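Local coordinates for UPF0141 protein yjdB (Campylobacter jejuni subsp. jejuni HB93-13, PDB 4TN0), which probably transfers phosphoethanolamine onto bacterial surface components, serving as the zinc-binding periplasmic domain of EptC, which polymyxin resistance and motility require, at residues A[24-29]-A[225-230]; A[105-110]-A[152-157]; A[56-61]-A[253-258]; A[126-131]-A[197-202]; A[67-72]-A[110-115]. All blocks are in the same frame, centred on the assembly; numbering follows the deposited sequence.

Contact 1: A[24-29]-A[225-230]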
# COMPACT_ATOMS: atom_id res chain seq x y z
N VAL A 24 -3.29 -0.58 -0.66
CA VAL A 24 -2.66 -1.41 0.37
C VAL A 24 -2.31 -2.80 -0.18
O VAL A 24 -3.18 -3.64 -0.46
CB VAL A 24 -3.57 -1.58 1.61
CG1 VAL A 24 -2.93 -2.53 2.64
CG2 VAL A 24 -3.91 -0.22 2.22
N GLY A 25 -1.02 -3.02 -0.35
CA GLY A 25 -0.54 -4.27 -0.90
C GLY A 25 -0.48 -5.43 0.09
O GLY A 25 -1.07 -5.41 1.18
N GLU A 26 0.21 -6.47 -0.33
CA GLU A 26 0.22 -7.69 0.45
C GLU A 26 1.49 -8.48 0.13
O GLU A 26 1.70 -8.87 -1.03
CB GLU A 26 -1.04 -8.52 0.18
CG GLU A 26 -1.03 -9.90 0.84
CD GLU A 26 -1.06 -9.79 2.35
OE1 GLU A 26 -2.16 -9.70 2.94
OE2 GLU A 26 0.04 -9.76 2.95
N THR A 27 2.34 -8.66 1.14
CA THR A 27 3.48 -9.58 1.12
C THR A 27 4.62 -9.14 0.18
O THR A 27 5.71 -9.74 0.13
CB THR A 27 2.95 -11.03 0.77
OG1 THR A 27 2.00 -11.45 1.77
CG2 THR A 27 4.05 -12.05 0.67
N ALA A 28 4.40 -8.05 -0.56
CA ALA A 28 5.46 -7.54 -1.44
C ALA A 28 6.64 -6.96 -0.63
O ALA A 28 6.44 -6.18 0.31
CB ALA A 28 4.91 -6.50 -2.39
N ARG A 29 7.85 -7.32 -1.05
CA ARG A 29 9.04 -6.90 -0.37
C ARG A 29 9.85 -6.06 -1.33
O ARG A 29 9.86 -6.32 -2.53
CB ARG A 29 9.86 -8.11 0.11
CG ARG A 29 10.73 -8.79 -0.95
CD ARG A 29 11.26 -10.14 -0.47
NE ARG A 29 12.34 -10.63 -1.32
CZ ARG A 29 13.05 -11.73 -1.08
NH1 ARG A 29 12.80 -12.48 -0.02
NH2 ARG A 29 14.03 -12.08 -1.90
N SER A 225 3.14 -1.85 0.66
CA SER A 225 2.83 -3.20 1.09
C SER A 225 2.62 -3.22 2.59
O SER A 225 3.10 -2.32 3.29
CB SER A 225 3.95 -4.16 0.70
OG SER A 225 3.54 -5.49 0.93
N ASP A 226 1.90 -4.22 3.09
CA ASP A 226 1.76 -4.40 4.54
C ASP A 226 3.06 -4.92 5.19
O ASP A 226 3.36 -4.54 6.31
CB ASP A 226 0.58 -5.32 4.89
CG ASP A 226 0.70 -6.72 4.27
OD1 ASP A 226 1.55 -6.92 3.37
OD2 ASP A 226 -0.09 -7.62 4.66
N HIS A 227 3.82 -5.76 4.49
CA HIS A 227 5.10 -6.31 4.98
C HIS A 227 5.83 -7.08 3.87
O HIS A 227 5.34 -7.21 2.74
CB HIS A 227 4.89 -7.24 6.16
CG HIS A 227 3.90 -8.33 5.87
ND1 HIS A 227 4.20 -9.39 5.04
CD2 HIS A 227 2.61 -8.50 6.26
CE1 HIS A 227 3.14 -10.17 4.93
NE2 HIS A 227 2.16 -9.65 5.67
N GLY A 228 7.02 -7.57 4.17
CA GLY A 228 7.79 -8.30 3.19
C GLY A 228 7.49 -9.78 3.23
O GLY A 228 6.40 -10.19 3.61
N GLU A 229 8.45 -10.58 2.82
CA GLU A 229 8.29 -12.04 2.73
C GLU A 229 9.65 -12.71 2.65
O GLU A 229 10.56 -12.18 2.01
CB GLU A 229 7.46 -12.44 1.51
CG GLU A 229 7.12 -13.93 1.42
CD GLU A 229 5.89 -14.31 2.23
OE1 GLU A 229 5.61 -13.64 3.28
OE2 GLU A 229 5.22 -15.29 1.82
N SER A 230 9.79 -13.85 3.31
CA SER A 230 10.99 -14.69 3.15
C SER A 230 10.75 -15.79 2.09
O SER A 230 9.66 -16.35 2.02
CB SER A 230 11.39 -15.32 4.49
OG SER A 230 12.05 -14.36 5.28
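Asp226 and Glu26 bring their carboxylates together around a zinc ion. Along Asp226, CB passes 4.1 Å from Gly25 O, and CG lies 3.4 Å from Glu26 OE2. Its two oxygens then divide the work. Asp226 OD1 turns its syn lone pair to the backbone N of Thr27, which donates over 2.9 Å in a nearly straight bond. Asp226 OD2 binds the metal and comes within 2.7 Å of Glu26 OE2, an approach of two acceptors that the shared zinc probably makes tolerable. The carboxylate planes stand 73° apart. His227 NE2 is a further ligand, and its ring is fixed in rotation by ND1 donating to Gly228 O, exactly in the ring plane. In this alkaline phosphatase-like fold Glu26, Asp226 and His227 come from the loops after strands 18-24 and 218-224, and phosphothreonine Thr65 completes the zinc site. Thr27 supports it: Thr27 OG1 donates to Glu26 OE2 (2.8 Å) on the anti side, well out of the carboxylate plane. Thr27 CG2, the other branch, presses on Glu229 CD at 3.3 Å, while the Glu229 oxygens bond to Tyr161 and His239. Farther along, Arg29 runs extended beside the 228-230 backbone, and its NH1 reaches Glu229 O at 3.0 Å, the acceptor lying in the guanidinium plane. Asn32 accepts from Arg29 NE, Glu233 forms a salt bridge with NH1, and Tyr249 adds a cation-pi contact.

Contact 2: A[105-110]-A[152-157]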
# COMPACT_ATOMS: atom_id res chain seq x y z
N ASP A 105 -11.99 -4.34 -0.87
CA ASP A 105 -11.07 -5.32 -0.30
C ASP A 105 -11.12 -6.67 -1.01
O ASP A 105 -12.15 -7.34 -1.00
CB ASP A 105 -11.38 -5.50 1.18
CG ASP A 105 -10.18 -6.00 1.97
OD1 ASP A 105 -9.66 -7.08 1.64
OD2 ASP A 105 -9.73 -5.29 2.90
N ASN A 106 -9.99 -7.06 -1.59
CA ASN A 106 -9.85 -8.37 -2.24
C ASN A 106 -8.94 -9.31 -1.43
O ASN A 106 -8.61 -10.42 -1.85
CB ASN A 106 -9.30 -8.20 -3.65
CG ASN A 106 -9.43 -9.47 -4.48
OD1 ASN A 106 -10.44 -10.16 -4.40
ND2 ASN A 106 -8.42 -9.77 -5.29
N ASN A 107 -8.52 -8.84 -0.26
CA ASN A 107 -7.58 -9.59 0.56
C ASN A 107 -8.26 -10.68 1.39
O ASN A 107 -9.25 -10.42 2.06
CB ASN A 107 -6.82 -8.63 1.45
CG ASN A 107 -5.62 -9.26 2.09
OD1 ASN A 107 -5.73 -9.92 3.11
ND2 ASN A 107 -4.47 -9.10 1.46
N SER A 108 -7.70 -11.89 1.35
CA SER A 108 -8.32 -13.03 2.04
C SER A 108 -8.48 -12.81 3.54
O SER A 108 -9.26 -13.50 4.18
CB SER A 108 -7.52 -14.32 1.80
OG SER A 108 -6.21 -14.26 2.32
N GLY A 109 -7.74 -11.86 4.09
CA GLY A 109 -7.80 -11.58 5.51
C GLY A 109 -8.72 -10.46 5.93
O GLY A 109 -8.92 -10.25 7.13
N GLY A 110 -9.29 -9.75 4.97
CA GLY A 110 -10.15 -8.62 5.29
C GLY A 110 -9.41 -7.33 5.60
O GLY A 110 -8.21 -7.21 5.34
N HIS A 152 -7.42 -2.72 -1.38
CA HIS A 152 -6.65 -3.67 -0.57
C HIS A 152 -6.41 -4.94 -1.39
O HIS A 152 -7.35 -5.71 -1.65
CB HIS A 152 -7.38 -3.99 0.74
CG HIS A 152 -6.57 -4.79 1.72
ND1 HIS A 152 -7.14 -5.45 2.79
CD2 HIS A 152 -5.24 -5.04 1.80
CE1 HIS A 152 -6.20 -6.08 3.47
NE2 HIS A 152 -5.04 -5.84 2.90
N LEU A 153 -5.16 -5.15 -1.80
CA LEU A 153 -4.77 -6.26 -2.66
C LEU A 153 -4.59 -7.59 -1.94
O LEU A 153 -4.25 -7.64 -0.76
CB LEU A 153 -3.46 -5.92 -3.37
CG LEU A 153 -3.39 -4.60 -4.12
CD1 LEU A 153 -2.04 -4.49 -4.82
CD2 LEU A 153 -4.54 -4.49 -5.11
N GLN A 154 -4.81 -8.68 -2.67
CA GLN A 154 -4.30 -9.99 -2.28
C GLN A 154 -2.80 -10.02 -2.62
O GLN A 154 -2.00 -10.70 -1.95
CB GLN A 154 -5.07 -11.10 -3.00
CG GLN A 154 -4.78 -12.54 -2.55
CD GLN A 154 -5.34 -12.92 -1.17
OE1 GLN A 154 -5.55 -12.08 -0.30
NE2 GLN A 154 -5.57 -14.21 -0.98
N GLY A 155 -2.43 -9.27 -3.67
CA GLY A 155 -1.03 -9.02 -3.99
C GLY A 155 -0.21 -10.29 -4.17
O GLY A 155 -0.42 -11.05 -5.10
N SER A 156 0.76 -10.48 -3.28
CA SER A 156 1.67 -11.62 -3.33
C SER A 156 1.41 -12.66 -2.24
O SER A 156 2.32 -13.38 -1.88
CB SER A 156 3.11 -11.14 -3.19
OG SER A 156 3.51 -10.29 -4.24
N HIS A 157 0.19 -12.75 -1.72
CA HIS A 157 -0.10 -13.65 -0.60
C HIS A 157 0.41 -15.06 -0.90
O HIS A 157 0.23 -15.55 -2.00
CB HIS A 157 -1.62 -13.70 -0.33
CG HIS A 157 -2.00 -14.55 0.84
ND1 HIS A 157 -2.52 -15.83 0.69
CD2 HIS A 157 -1.96 -14.32 2.17
CE1 HIS A 157 -2.77 -16.34 1.88
NE2 HIS A 157 -2.44 -15.44 2.80
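His152 and Asn107 lie flat against one another, the asparagine amide stacked on the imidazole with their planes only 3° apart. Asn107 CB sits over the ring face, 3.5 Å from the centroid of the His152 ring, in a CH-pi contact. A trans chi1 (-167°) swings the Asn107 amide across the histidine, and both ends of that amide are used. Asn107 ND2 donates to Leu153 O at 2.7 Å in an almost linear bond within the amide plane, which fixes the amide, and also to Glu26 OE1. OD1 accepts from Gly109 N in an Asx turn, a second tether.

The rotation of the ring is fixed by Asp105, whose OD2 accepts from His152 ND1 at 2.6 Å, in the ring plane. The carboxylate stands nearly perpendicular to the imidazole, and the donor arrives from above the carboxylate plane. Trp103 NE1 gives OD2 a second bond, while Asp105 OD1 accepts from Asn107 N in another Asx turn. Gly110 O lies at the ring edge, 3.0 Å from His152 CE1.

Gln154 is bent at chi2 (72°), which carries its OE1 back to Ser108 N at 2.7 Å; Ser108 OG adds only a weak bond. Ser108 OG also lies 4.0 Å from His157 NE2, over one face of the ring toward its rim.

In the backbone, Asn106 N donates to His152 O (3.0 Å), the end of a parallel strand pairing. These loops lie at the C-terminal ends of the parallel strands of the central sheet, where alkaline phosphatase-like enzymes place their metal site; here Asn107 holds a zinc-binding carboxylate.

Contact 3: A[56-61]-A[253-258]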
# COMPACT_ATOMS: atom_id res chain seq x y z
N ASP A 56 12.92 4.02 -1.53
CA ASP A 56 13.80 2.87 -1.47
C ASP A 56 14.24 2.53 -0.05
O ASP A 56 14.99 1.60 0.15
CB ASP A 56 15.03 3.09 -2.36
CG ASP A 56 15.64 4.45 -2.18
OD1 ASP A 56 16.25 4.69 -1.11
OD2 ASP A 56 15.50 5.29 -3.10
N ASN A 57 13.73 3.27 0.92
CA ASN A 57 14.12 3.07 2.32
C ASN A 57 12.91 3.09 3.26
O ASN A 57 12.93 3.71 4.31
CB ASN A 57 15.14 4.13 2.72
CG ASN A 57 15.89 3.77 3.99
OD1 ASN A 57 15.94 2.61 4.40
ND2 ASN A 57 16.48 4.78 4.63
N PHE A 58 11.87 2.37 2.87
CA PHE A 58 10.57 2.39 3.50
C PHE A 58 10.36 1.10 4.29
O PHE A 58 10.55 0.01 3.75
CB PHE A 58 9.50 2.54 2.42
CG PHE A 58 8.25 3.23 2.87
CD1 PHE A 58 7.18 2.51 3.37
CD2 PHE A 58 8.12 4.60 2.74
CE1 PHE A 58 6.02 3.15 3.76
CE2 PHE A 58 6.96 5.24 3.13
CZ PHE A 58 5.91 4.52 3.65
N SER A 59 9.95 1.23 5.55
CA SER A 59 9.78 0.07 6.44
C SER A 59 8.36 -0.14 6.90
O SER A 59 7.56 0.79 6.91
CB SER A 59 10.68 0.21 7.66
OG SER A 59 11.98 -0.27 7.38
N SER A 60 8.05 -1.36 7.35
CA SER A 60 6.71 -1.67 7.80
C SER A 60 6.65 -1.65 9.30
O SER A 60 7.67 -1.69 9.99
CB SER A 60 6.24 -3.05 7.31
OG SER A 60 7.05 -4.07 7.87
N CYS A 61 5.43 -1.63 9.80
CA CYS A 61 5.18 -1.51 11.22
C CYS A 61 5.31 -2.87 11.90
O CYS A 61 5.73 -2.97 13.05
CB CYS A 61 3.79 -0.89 11.43
SG CYS A 61 3.37 -0.63 13.14
N ILE A 253 9.81 -2.71 2.70
CA ILE A 253 8.71 -2.77 1.74
C ILE A 253 8.83 -1.71 0.67
O ILE A 253 9.47 -0.68 0.88
CB ILE A 253 7.33 -2.58 2.44
CG1 ILE A 253 7.39 -1.38 3.40
CG2 ILE A 253 6.89 -3.84 3.16
CD1 ILE A 253 6.05 -0.96 3.95
N PRO A 254 8.16 -1.93 -0.47
CA PRO A 254 8.06 -0.89 -1.49
C PRO A 254 7.03 0.18 -1.10
O PRO A 254 6.02 -0.11 -0.45
CB PRO A 254 7.58 -1.66 -2.71
CG PRO A 254 6.71 -2.71 -2.12
CD PRO A 254 7.49 -3.17 -0.91
N ALA A 255 7.30 1.41 -1.51
CA ALA A 255 6.29 2.44 -1.50
C ALA A 255 6.43 3.20 -2.80
O ALA A 255 7.55 3.52 -3.24
CB ALA A 255 6.44 3.35 -0.29
N ILE A 256 5.29 3.43 -3.45
CA ILE A 256 5.24 4.06 -4.77
C ILE A 256 4.21 5.20 -4.79
O ILE A 256 3.06 5.00 -4.38
CB ILE A 256 4.88 3.03 -5.86
CG1 ILE A 256 6.04 2.07 -6.11
CG2 ILE A 256 4.47 3.72 -7.16
CD1 ILE A 256 5.63 0.86 -6.98
N PHE A 257 4.62 6.36 -5.31
CA PHE A 257 3.70 7.49 -5.43
C PHE A 257 3.61 8.02 -6.84
O PHE A 257 4.61 8.11 -7.57
CB PHE A 257 4.10 8.64 -4.50
CG PHE A 257 3.21 9.86 -4.63
CD1 PHE A 257 1.93 9.87 -4.10
CD2 PHE A 257 3.65 11.00 -5.30
CE1 PHE A 257 1.11 10.97 -4.22
CE2 PHE A 257 2.83 12.11 -5.43
CZ PHE A 257 1.57 12.09 -4.89
N TRP A 258 2.39 8.37 -7.24
CA TRP A 258 2.19 9.05 -8.50
C TRP A 258 1.11 10.11 -8.35
O TRP A 258 0.13 9.92 -7.62
CB TRP A 258 1.82 8.06 -9.61
CG TRP A 258 1.53 8.73 -10.91
CD1 TRP A 258 2.42 8.96 -11.92
CD2 TRP A 258 0.27 9.23 -11.37
NE1 TRP A 258 1.80 9.59 -12.97
CE2 TRP A 258 0.48 9.77 -12.66
CE3 TRP A 258 -1.01 9.29 -10.81
CZ2 TRP A 258 -0.55 10.35 -13.39
CZ3 TRP A 258 -2.02 9.86 -11.55
CH2 TRP A 258 -1.79 10.39 -12.82
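Phe58 and Ala255 make a CH-pi contact: the methyl CB of Ala255 stands over the centre of the phenyl ring, 3.6 Å from the Phe58 centroid. The line from methyl to centroid is only 12° off the ring normal, so the ring presents its full face.

The other apolar contact comes at the rim. Ile253 CD1 approaches the edge of the same ring, 3.7 Å from Phe58 CD1. Because CG1 lies between the backbone N and the carbonyl carbon (chi1 47°), the ethyl branch of Ile253 is carried toward the 58-60 backbone, and CD1 also rests 4.0 Å from Ser60 CB. The two segments belong to neighbouring antiparallel strands, 53-59 and 252-259, of the large mixed sheet of this alkaline phosphatase-like domain. Leu224 of strand 218-224 adds further packing to the Phe58 side chain.

Polar bonding across the segments rests on the backbone. Ile253 N donates to Phe58 O at 3.0 Å, and the same carbonyl accepts from His252 ND1. Beyond this point the 56-61 segment leaves the strand: Ser60 OG bonds to Gly62 O, and Cys61 N donates to Gln278 OE1.

Contact 4: A[126-131]-A[197-202]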
# COMPACT_ATOMS: atom_id res chain seq x y z
N SER A 126 -11.48 -12.60 -3.22
CA SER A 126 -10.03 -12.88 -3.14
C SER A 126 -9.47 -13.71 -4.30
O SER A 126 -8.53 -14.51 -4.13
CB SER A 126 -9.70 -13.56 -1.81
OG SER A 126 -10.20 -12.77 -0.75
N ASP A 127 -10.04 -13.52 -5.49
CA ASP A 127 -9.45 -14.04 -6.72
C ASP A 127 -8.54 -12.98 -7.32
O ASP A 127 -7.94 -12.22 -6.58
CB ASP A 127 -10.53 -14.49 -7.70
CG ASP A 127 -11.23 -15.75 -7.24
OD1 ASP A 127 -10.52 -16.77 -7.06
OD2 ASP A 127 -12.46 -15.69 -7.02
N LEU A 128 -8.46 -12.92 -8.65
CA LEU A 128 -7.50 -12.03 -9.29
C LEU A 128 -7.72 -10.59 -8.84
O LEU A 128 -8.86 -10.12 -8.77
CB LEU A 128 -7.60 -12.12 -10.82
CG LEU A 128 -6.85 -13.23 -11.59
CD1 LEU A 128 -5.55 -13.62 -10.91
CD2 LEU A 128 -7.75 -14.44 -11.73
N ASP A 129 -6.63 -9.89 -8.53
CA ASP A 129 -6.72 -8.52 -8.04
C ASP A 129 -7.41 -7.60 -9.05
O ASP A 129 -7.95 -6.55 -8.65
CB ASP A 129 -5.34 -7.96 -7.72
CG ASP A 129 -4.86 -8.28 -6.32
OD1 ASP A 129 -5.72 -8.47 -5.43
OD2 ASP A 129 -3.61 -8.33 -6.13
N GLU A 130 -7.39 -7.98 -10.33
CA GLU A 130 -7.99 -7.13 -11.35
C GLU A 130 -9.48 -6.86 -11.08
O GLU A 130 -10.01 -5.84 -11.50
CB GLU A 130 -7.77 -7.72 -12.75
CG GLU A 130 -8.37 -9.09 -12.98
CD GLU A 130 -7.85 -9.75 -14.26
OE1 GLU A 130 -6.67 -9.54 -14.63
OE2 GLU A 130 -8.63 -10.50 -14.89
N ASN A 131 -10.13 -7.74 -10.33
CA ASN A 131 -11.54 -7.56 -10.01
C ASN A 131 -11.81 -6.27 -9.23
O ASN A 131 -12.95 -5.83 -9.13
CB ASN A 131 -12.09 -8.76 -9.23
CG ASN A 131 -12.04 -10.04 -10.04
OD1 ASN A 131 -11.94 -9.99 -11.26
ND2 ASN A 131 -12.11 -11.19 -9.37
N LEU A 197 4.59 -9.67 -8.36
CA LEU A 197 4.95 -8.26 -8.27
C LEU A 197 4.65 -7.54 -9.59
O LEU A 197 4.16 -6.39 -9.60
CB LEU A 197 6.43 -8.11 -7.91
CG LEU A 197 6.89 -8.60 -6.52
CD1 LEU A 197 8.38 -8.42 -6.33
CD2 LEU A 197 6.13 -7.89 -5.39
N LEU A 198 4.95 -8.21 -10.70
CA LEU A 198 4.71 -7.72 -12.05
C LEU A 198 3.23 -7.47 -12.26
O LEU A 198 2.82 -6.41 -12.75
CB LEU A 198 5.22 -8.73 -13.07
CG LEU A 198 5.24 -8.29 -14.53
CD1 LEU A 198 6.21 -7.13 -14.70
CD2 LEU A 198 5.69 -9.47 -15.39
N TYR A 199 2.42 -8.43 -11.85
CA TYR A 199 0.97 -8.29 -11.98
C TYR A 199 0.48 -7.11 -11.16
O TYR A 199 -0.30 -6.30 -11.64
CB TYR A 199 0.28 -9.57 -11.53
CG TYR A 199 -1.23 -9.58 -11.66
CD1 TYR A 199 -1.85 -9.18 -12.83
CD2 TYR A 199 -2.03 -10.04 -10.62
CE1 TYR A 199 -3.23 -9.22 -12.96
CE2 TYR A 199 -3.41 -10.08 -10.73
CZ TYR A 199 -4.01 -9.68 -11.91
OH TYR A 199 -5.37 -9.72 -12.02
N THR A 200 0.96 -6.99 -9.93
CA THR A 200 0.63 -5.84 -9.10
C THR A 200 1.14 -4.56 -9.75
O THR A 200 0.44 -3.54 -9.74
CB THR A 200 1.21 -5.98 -7.68
OG1 THR A 200 0.47 -6.99 -6.98
CG2 THR A 200 1.08 -4.67 -6.91
N ASP A 201 2.33 -4.59 -10.34
CA ASP A 201 2.85 -3.41 -11.01
C ASP A 201 1.92 -2.96 -12.17
O ASP A 201 1.57 -1.78 -12.28
CB ASP A 201 4.26 -3.67 -11.53
CG ASP A 201 5.02 -2.39 -11.84
OD1 ASP A 201 5.56 -1.77 -10.89
OD2 ASP A 201 5.11 -2.00 -13.02
N TYR A 202 1.49 -3.92 -12.99
CA TYR A 202 0.58 -3.64 -14.10
C TYR A 202 -0.71 -3.00 -13.62
O TYR A 202 -1.19 -2.02 -14.20
CB TYR A 202 0.27 -4.94 -14.86
CG TYR A 202 -0.95 -4.90 -15.77
CD1 TYR A 202 -2.18 -5.40 -15.33
CD2 TYR A 202 -0.88 -4.39 -17.06
CE1 TYR A 202 -3.29 -5.38 -16.16
CE2 TYR A 202 -1.98 -4.35 -17.88
CZ TYR A 202 -3.19 -4.85 -17.43
OH TYR A 202 -4.29 -4.83 -18.27
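Tyr199 reaches across to Glu130, joining the long helix 186-211 to the 3-10 turn before helix 133-139 in the alkaline phosphatase-like domain. Its hydroxyl is gripped twice by a single residue. Tyr199 OH donates to Glu130 OE1 at 2.9 Å, meeting the oxygen from above the carboxylate plane, and accepts from Glu130 N at 3.2 Å through a rather bent bond. A chi1 of 61° swings the Glu130 chain across the end of the tyrosine, with CG only 3.2 Å from Tyr199 OH, while OE1 lies near the ring plane at the phenol edge. The carboxylate itself is turned 56° from the ring.

Leu128 crosses the tyrosine at about a right angle. Leu128 CB lies 3.5 Å from Tyr199 OH, and Leu128 CD1 makes an apolar contact with Tyr199 CE2 at 4.1 Å. Asp129 CB adds a looser touch at CE2.

Around this first shell, Phe169 meets the Tyr199 ring with planes at about 45°, and Pro166 touches it too. The turn is closed by Asn131 N donating to Leu128 O. Its position is fixed by the Asp129 carboxylate: OD1 accepts from Gln154 N and Asn106 ND2, and OD2 from Gly155 N.

Contact 5: A[67-72]-A[110-115]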
# COMPACT_ATOMS: atom_id res chain seq x y z
N VAL A 67 -0.85 -6.99 12.49
CA VAL A 67 -0.20 -5.86 13.13
C VAL A 67 -0.07 -4.72 12.14
O VAL A 67 -0.50 -3.61 12.42
CB VAL A 67 1.20 -6.24 13.69
CG1 VAL A 67 1.94 -4.99 14.17
CG2 VAL A 67 1.06 -7.23 14.82
N SER A 68 0.51 -5.00 10.97
CA SER A 68 0.77 -3.95 9.99
C SER A 68 -0.46 -3.15 9.55
O SER A 68 -0.42 -1.92 9.53
CB SER A 68 1.41 -4.53 8.74
OG SER A 68 2.79 -4.70 8.92
N LEU A 69 -1.53 -3.83 9.19
CA LEU A 69 -2.65 -3.11 8.59
C LEU A 69 -3.30 -2.12 9.60
O LEU A 69 -3.45 -0.95 9.27
CB LEU A 69 -3.65 -4.10 8.00
CG LEU A 69 -4.81 -3.55 7.16
CD1 LEU A 69 -4.38 -2.48 6.16
CD2 LEU A 69 -5.55 -4.69 6.46
N PRO A 70 -3.67 -2.57 10.82
CA PRO A 70 -4.22 -1.59 11.77
C PRO A 70 -3.20 -0.51 12.17
O PRO A 70 -3.54 0.65 12.23
CB PRO A 70 -4.60 -2.44 12.99
CG PRO A 70 -4.72 -3.83 12.48
CD PRO A 70 -3.70 -3.94 11.38
N CYS A 71 -1.96 -0.90 12.42
CA CYS A 71 -0.95 0.04 12.85
C CYS A 71 -0.69 1.17 11.86
O CYS A 71 -0.62 2.36 12.25
CB CYS A 71 0.36 -0.69 13.14
SG CYS A 71 1.68 0.37 13.64
N MET A 72 -0.59 0.84 10.58
CA MET A 72 -0.24 1.85 9.58
C MET A 72 -1.36 2.92 9.50
O MET A 72 -1.10 4.07 9.21
CB MET A 72 0.04 1.23 8.19
CG MET A 72 -1.18 0.86 7.34
SD MET A 72 -0.78 0.37 5.63
CE MET A 72 -0.26 -1.35 5.81
N GLY A 110 -9.29 -9.75 4.97
CA GLY A 110 -10.15 -8.62 5.29
C GLY A 110 -9.41 -7.33 5.60
O GLY A 110 -8.21 -7.21 5.34
N CYS A 111 -10.12 -6.35 6.14
CA CYS A 111 -9.50 -5.05 6.40
C CYS A 111 -8.96 -4.96 7.84
O CYS A 111 -8.56 -3.87 8.28
CB CYS A 111 -10.49 -3.91 6.12
SG CYS A 111 -11.96 -3.93 7.14
N LYS A 112 -8.99 -6.08 8.56
CA LYS A 112 -8.54 -6.15 9.96
C LYS A 112 -9.09 -4.99 10.80
O LYS A 112 -8.37 -4.42 11.62
CB LYS A 112 -7.01 -6.17 10.06
CG LYS A 112 -6.32 -7.30 9.31
CD LYS A 112 -6.34 -8.58 10.13
CE LYS A 112 -5.73 -9.77 9.39
NZ LYS A 112 -6.79 -10.77 9.16
N GLY A 113 -10.35 -4.64 10.59
CA GLY A 113 -11.04 -3.64 11.39
C GLY A 113 -10.85 -2.19 11.01
O GLY A 113 -11.40 -1.30 11.67
N VAL A 114 -10.08 -1.92 9.96
CA VAL A 114 -9.80 -0.55 9.56
C VAL A 114 -11.00 0.10 8.86
O VAL A 114 -11.30 1.28 9.09
CB VAL A 114 -8.57 -0.49 8.64
CG1 VAL A 114 -8.35 0.92 8.14
CG2 VAL A 114 -7.34 -0.97 9.39
N CYS A 115 -11.69 -0.68 8.03
CA CYS A 115 -12.75 -0.20 7.14
C CYS A 115 -14.15 -0.33 7.74
O CYS A 115 -15.15 0.03 7.11
CB CYS A 115 -12.73 -0.99 5.82
SG CYS A 115 -13.24 -2.74 6.03
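Helix 68-73, which follows the phosphothreonine Thr65 in the chain, packs through Leu69 and Pro70 on a small disulfide-closed loop, 111-115. The loop makes a type I' turn from Cys111 to Val114, and the Cys111 SG to Cys115 SG bond of 2.1 Å ties its ends together. Leu69, its CG anti to the backbone N, extends CD2 toward the loop backbone. Leu69 CD2 lies 3.6 Å from Cys111 O and 3.8 Å from Gly110 O, and it touches the Lys112 stem, with Lys112 CG at 3.9 Å.

Val114 returns the contact from the far end of the turn. Val114 CG2 rests 3.9 Å from Leu69 O and 4.0 Å from Pro70 CA, so this branch lies against the helix backbone as much as against side chains. Pro70 presents its ring carbon CG to Lys112 O at 3.8 Å, with Lys112 CB slightly farther off. The lysine bends at chi2 and sends its tip away from the helix, where NZ bonds to Gly109 O. Trp103 also packs on the loop, touching Cys111 and Val114.

No hydrogen bond links the two segments; the fit rests on van der Waals contact of apolar groups with each other and with backbone, while covalent closure and the turn's own backbone bond maintain the loop shape.

Overall arrangement
Contacts 1 to 4 are buried, the first three in or at the end of the central sheet and contact 4 in the helical layer; contact 5 is partly exposed. Contact 1 carries metal ligands. Contact 2, nested in its chain loop, adds a polar second shell, and a Val24 to Leu153 backbone bond links the two. Contact 3 has mainly apolar ring packing, and its Cys61 is joined to Cys71 of contact 5 by a disulfide. Contacts 2 and 5 share Gly110, and Leu69 of contact 5 packs on His152 of contact 2; Ser68 OG reaches Asp226 O of contact 1. Contact 4, a hydrogen-bonded phenol and carboxylate, couples to contact 2 through Asp129 and Asp127.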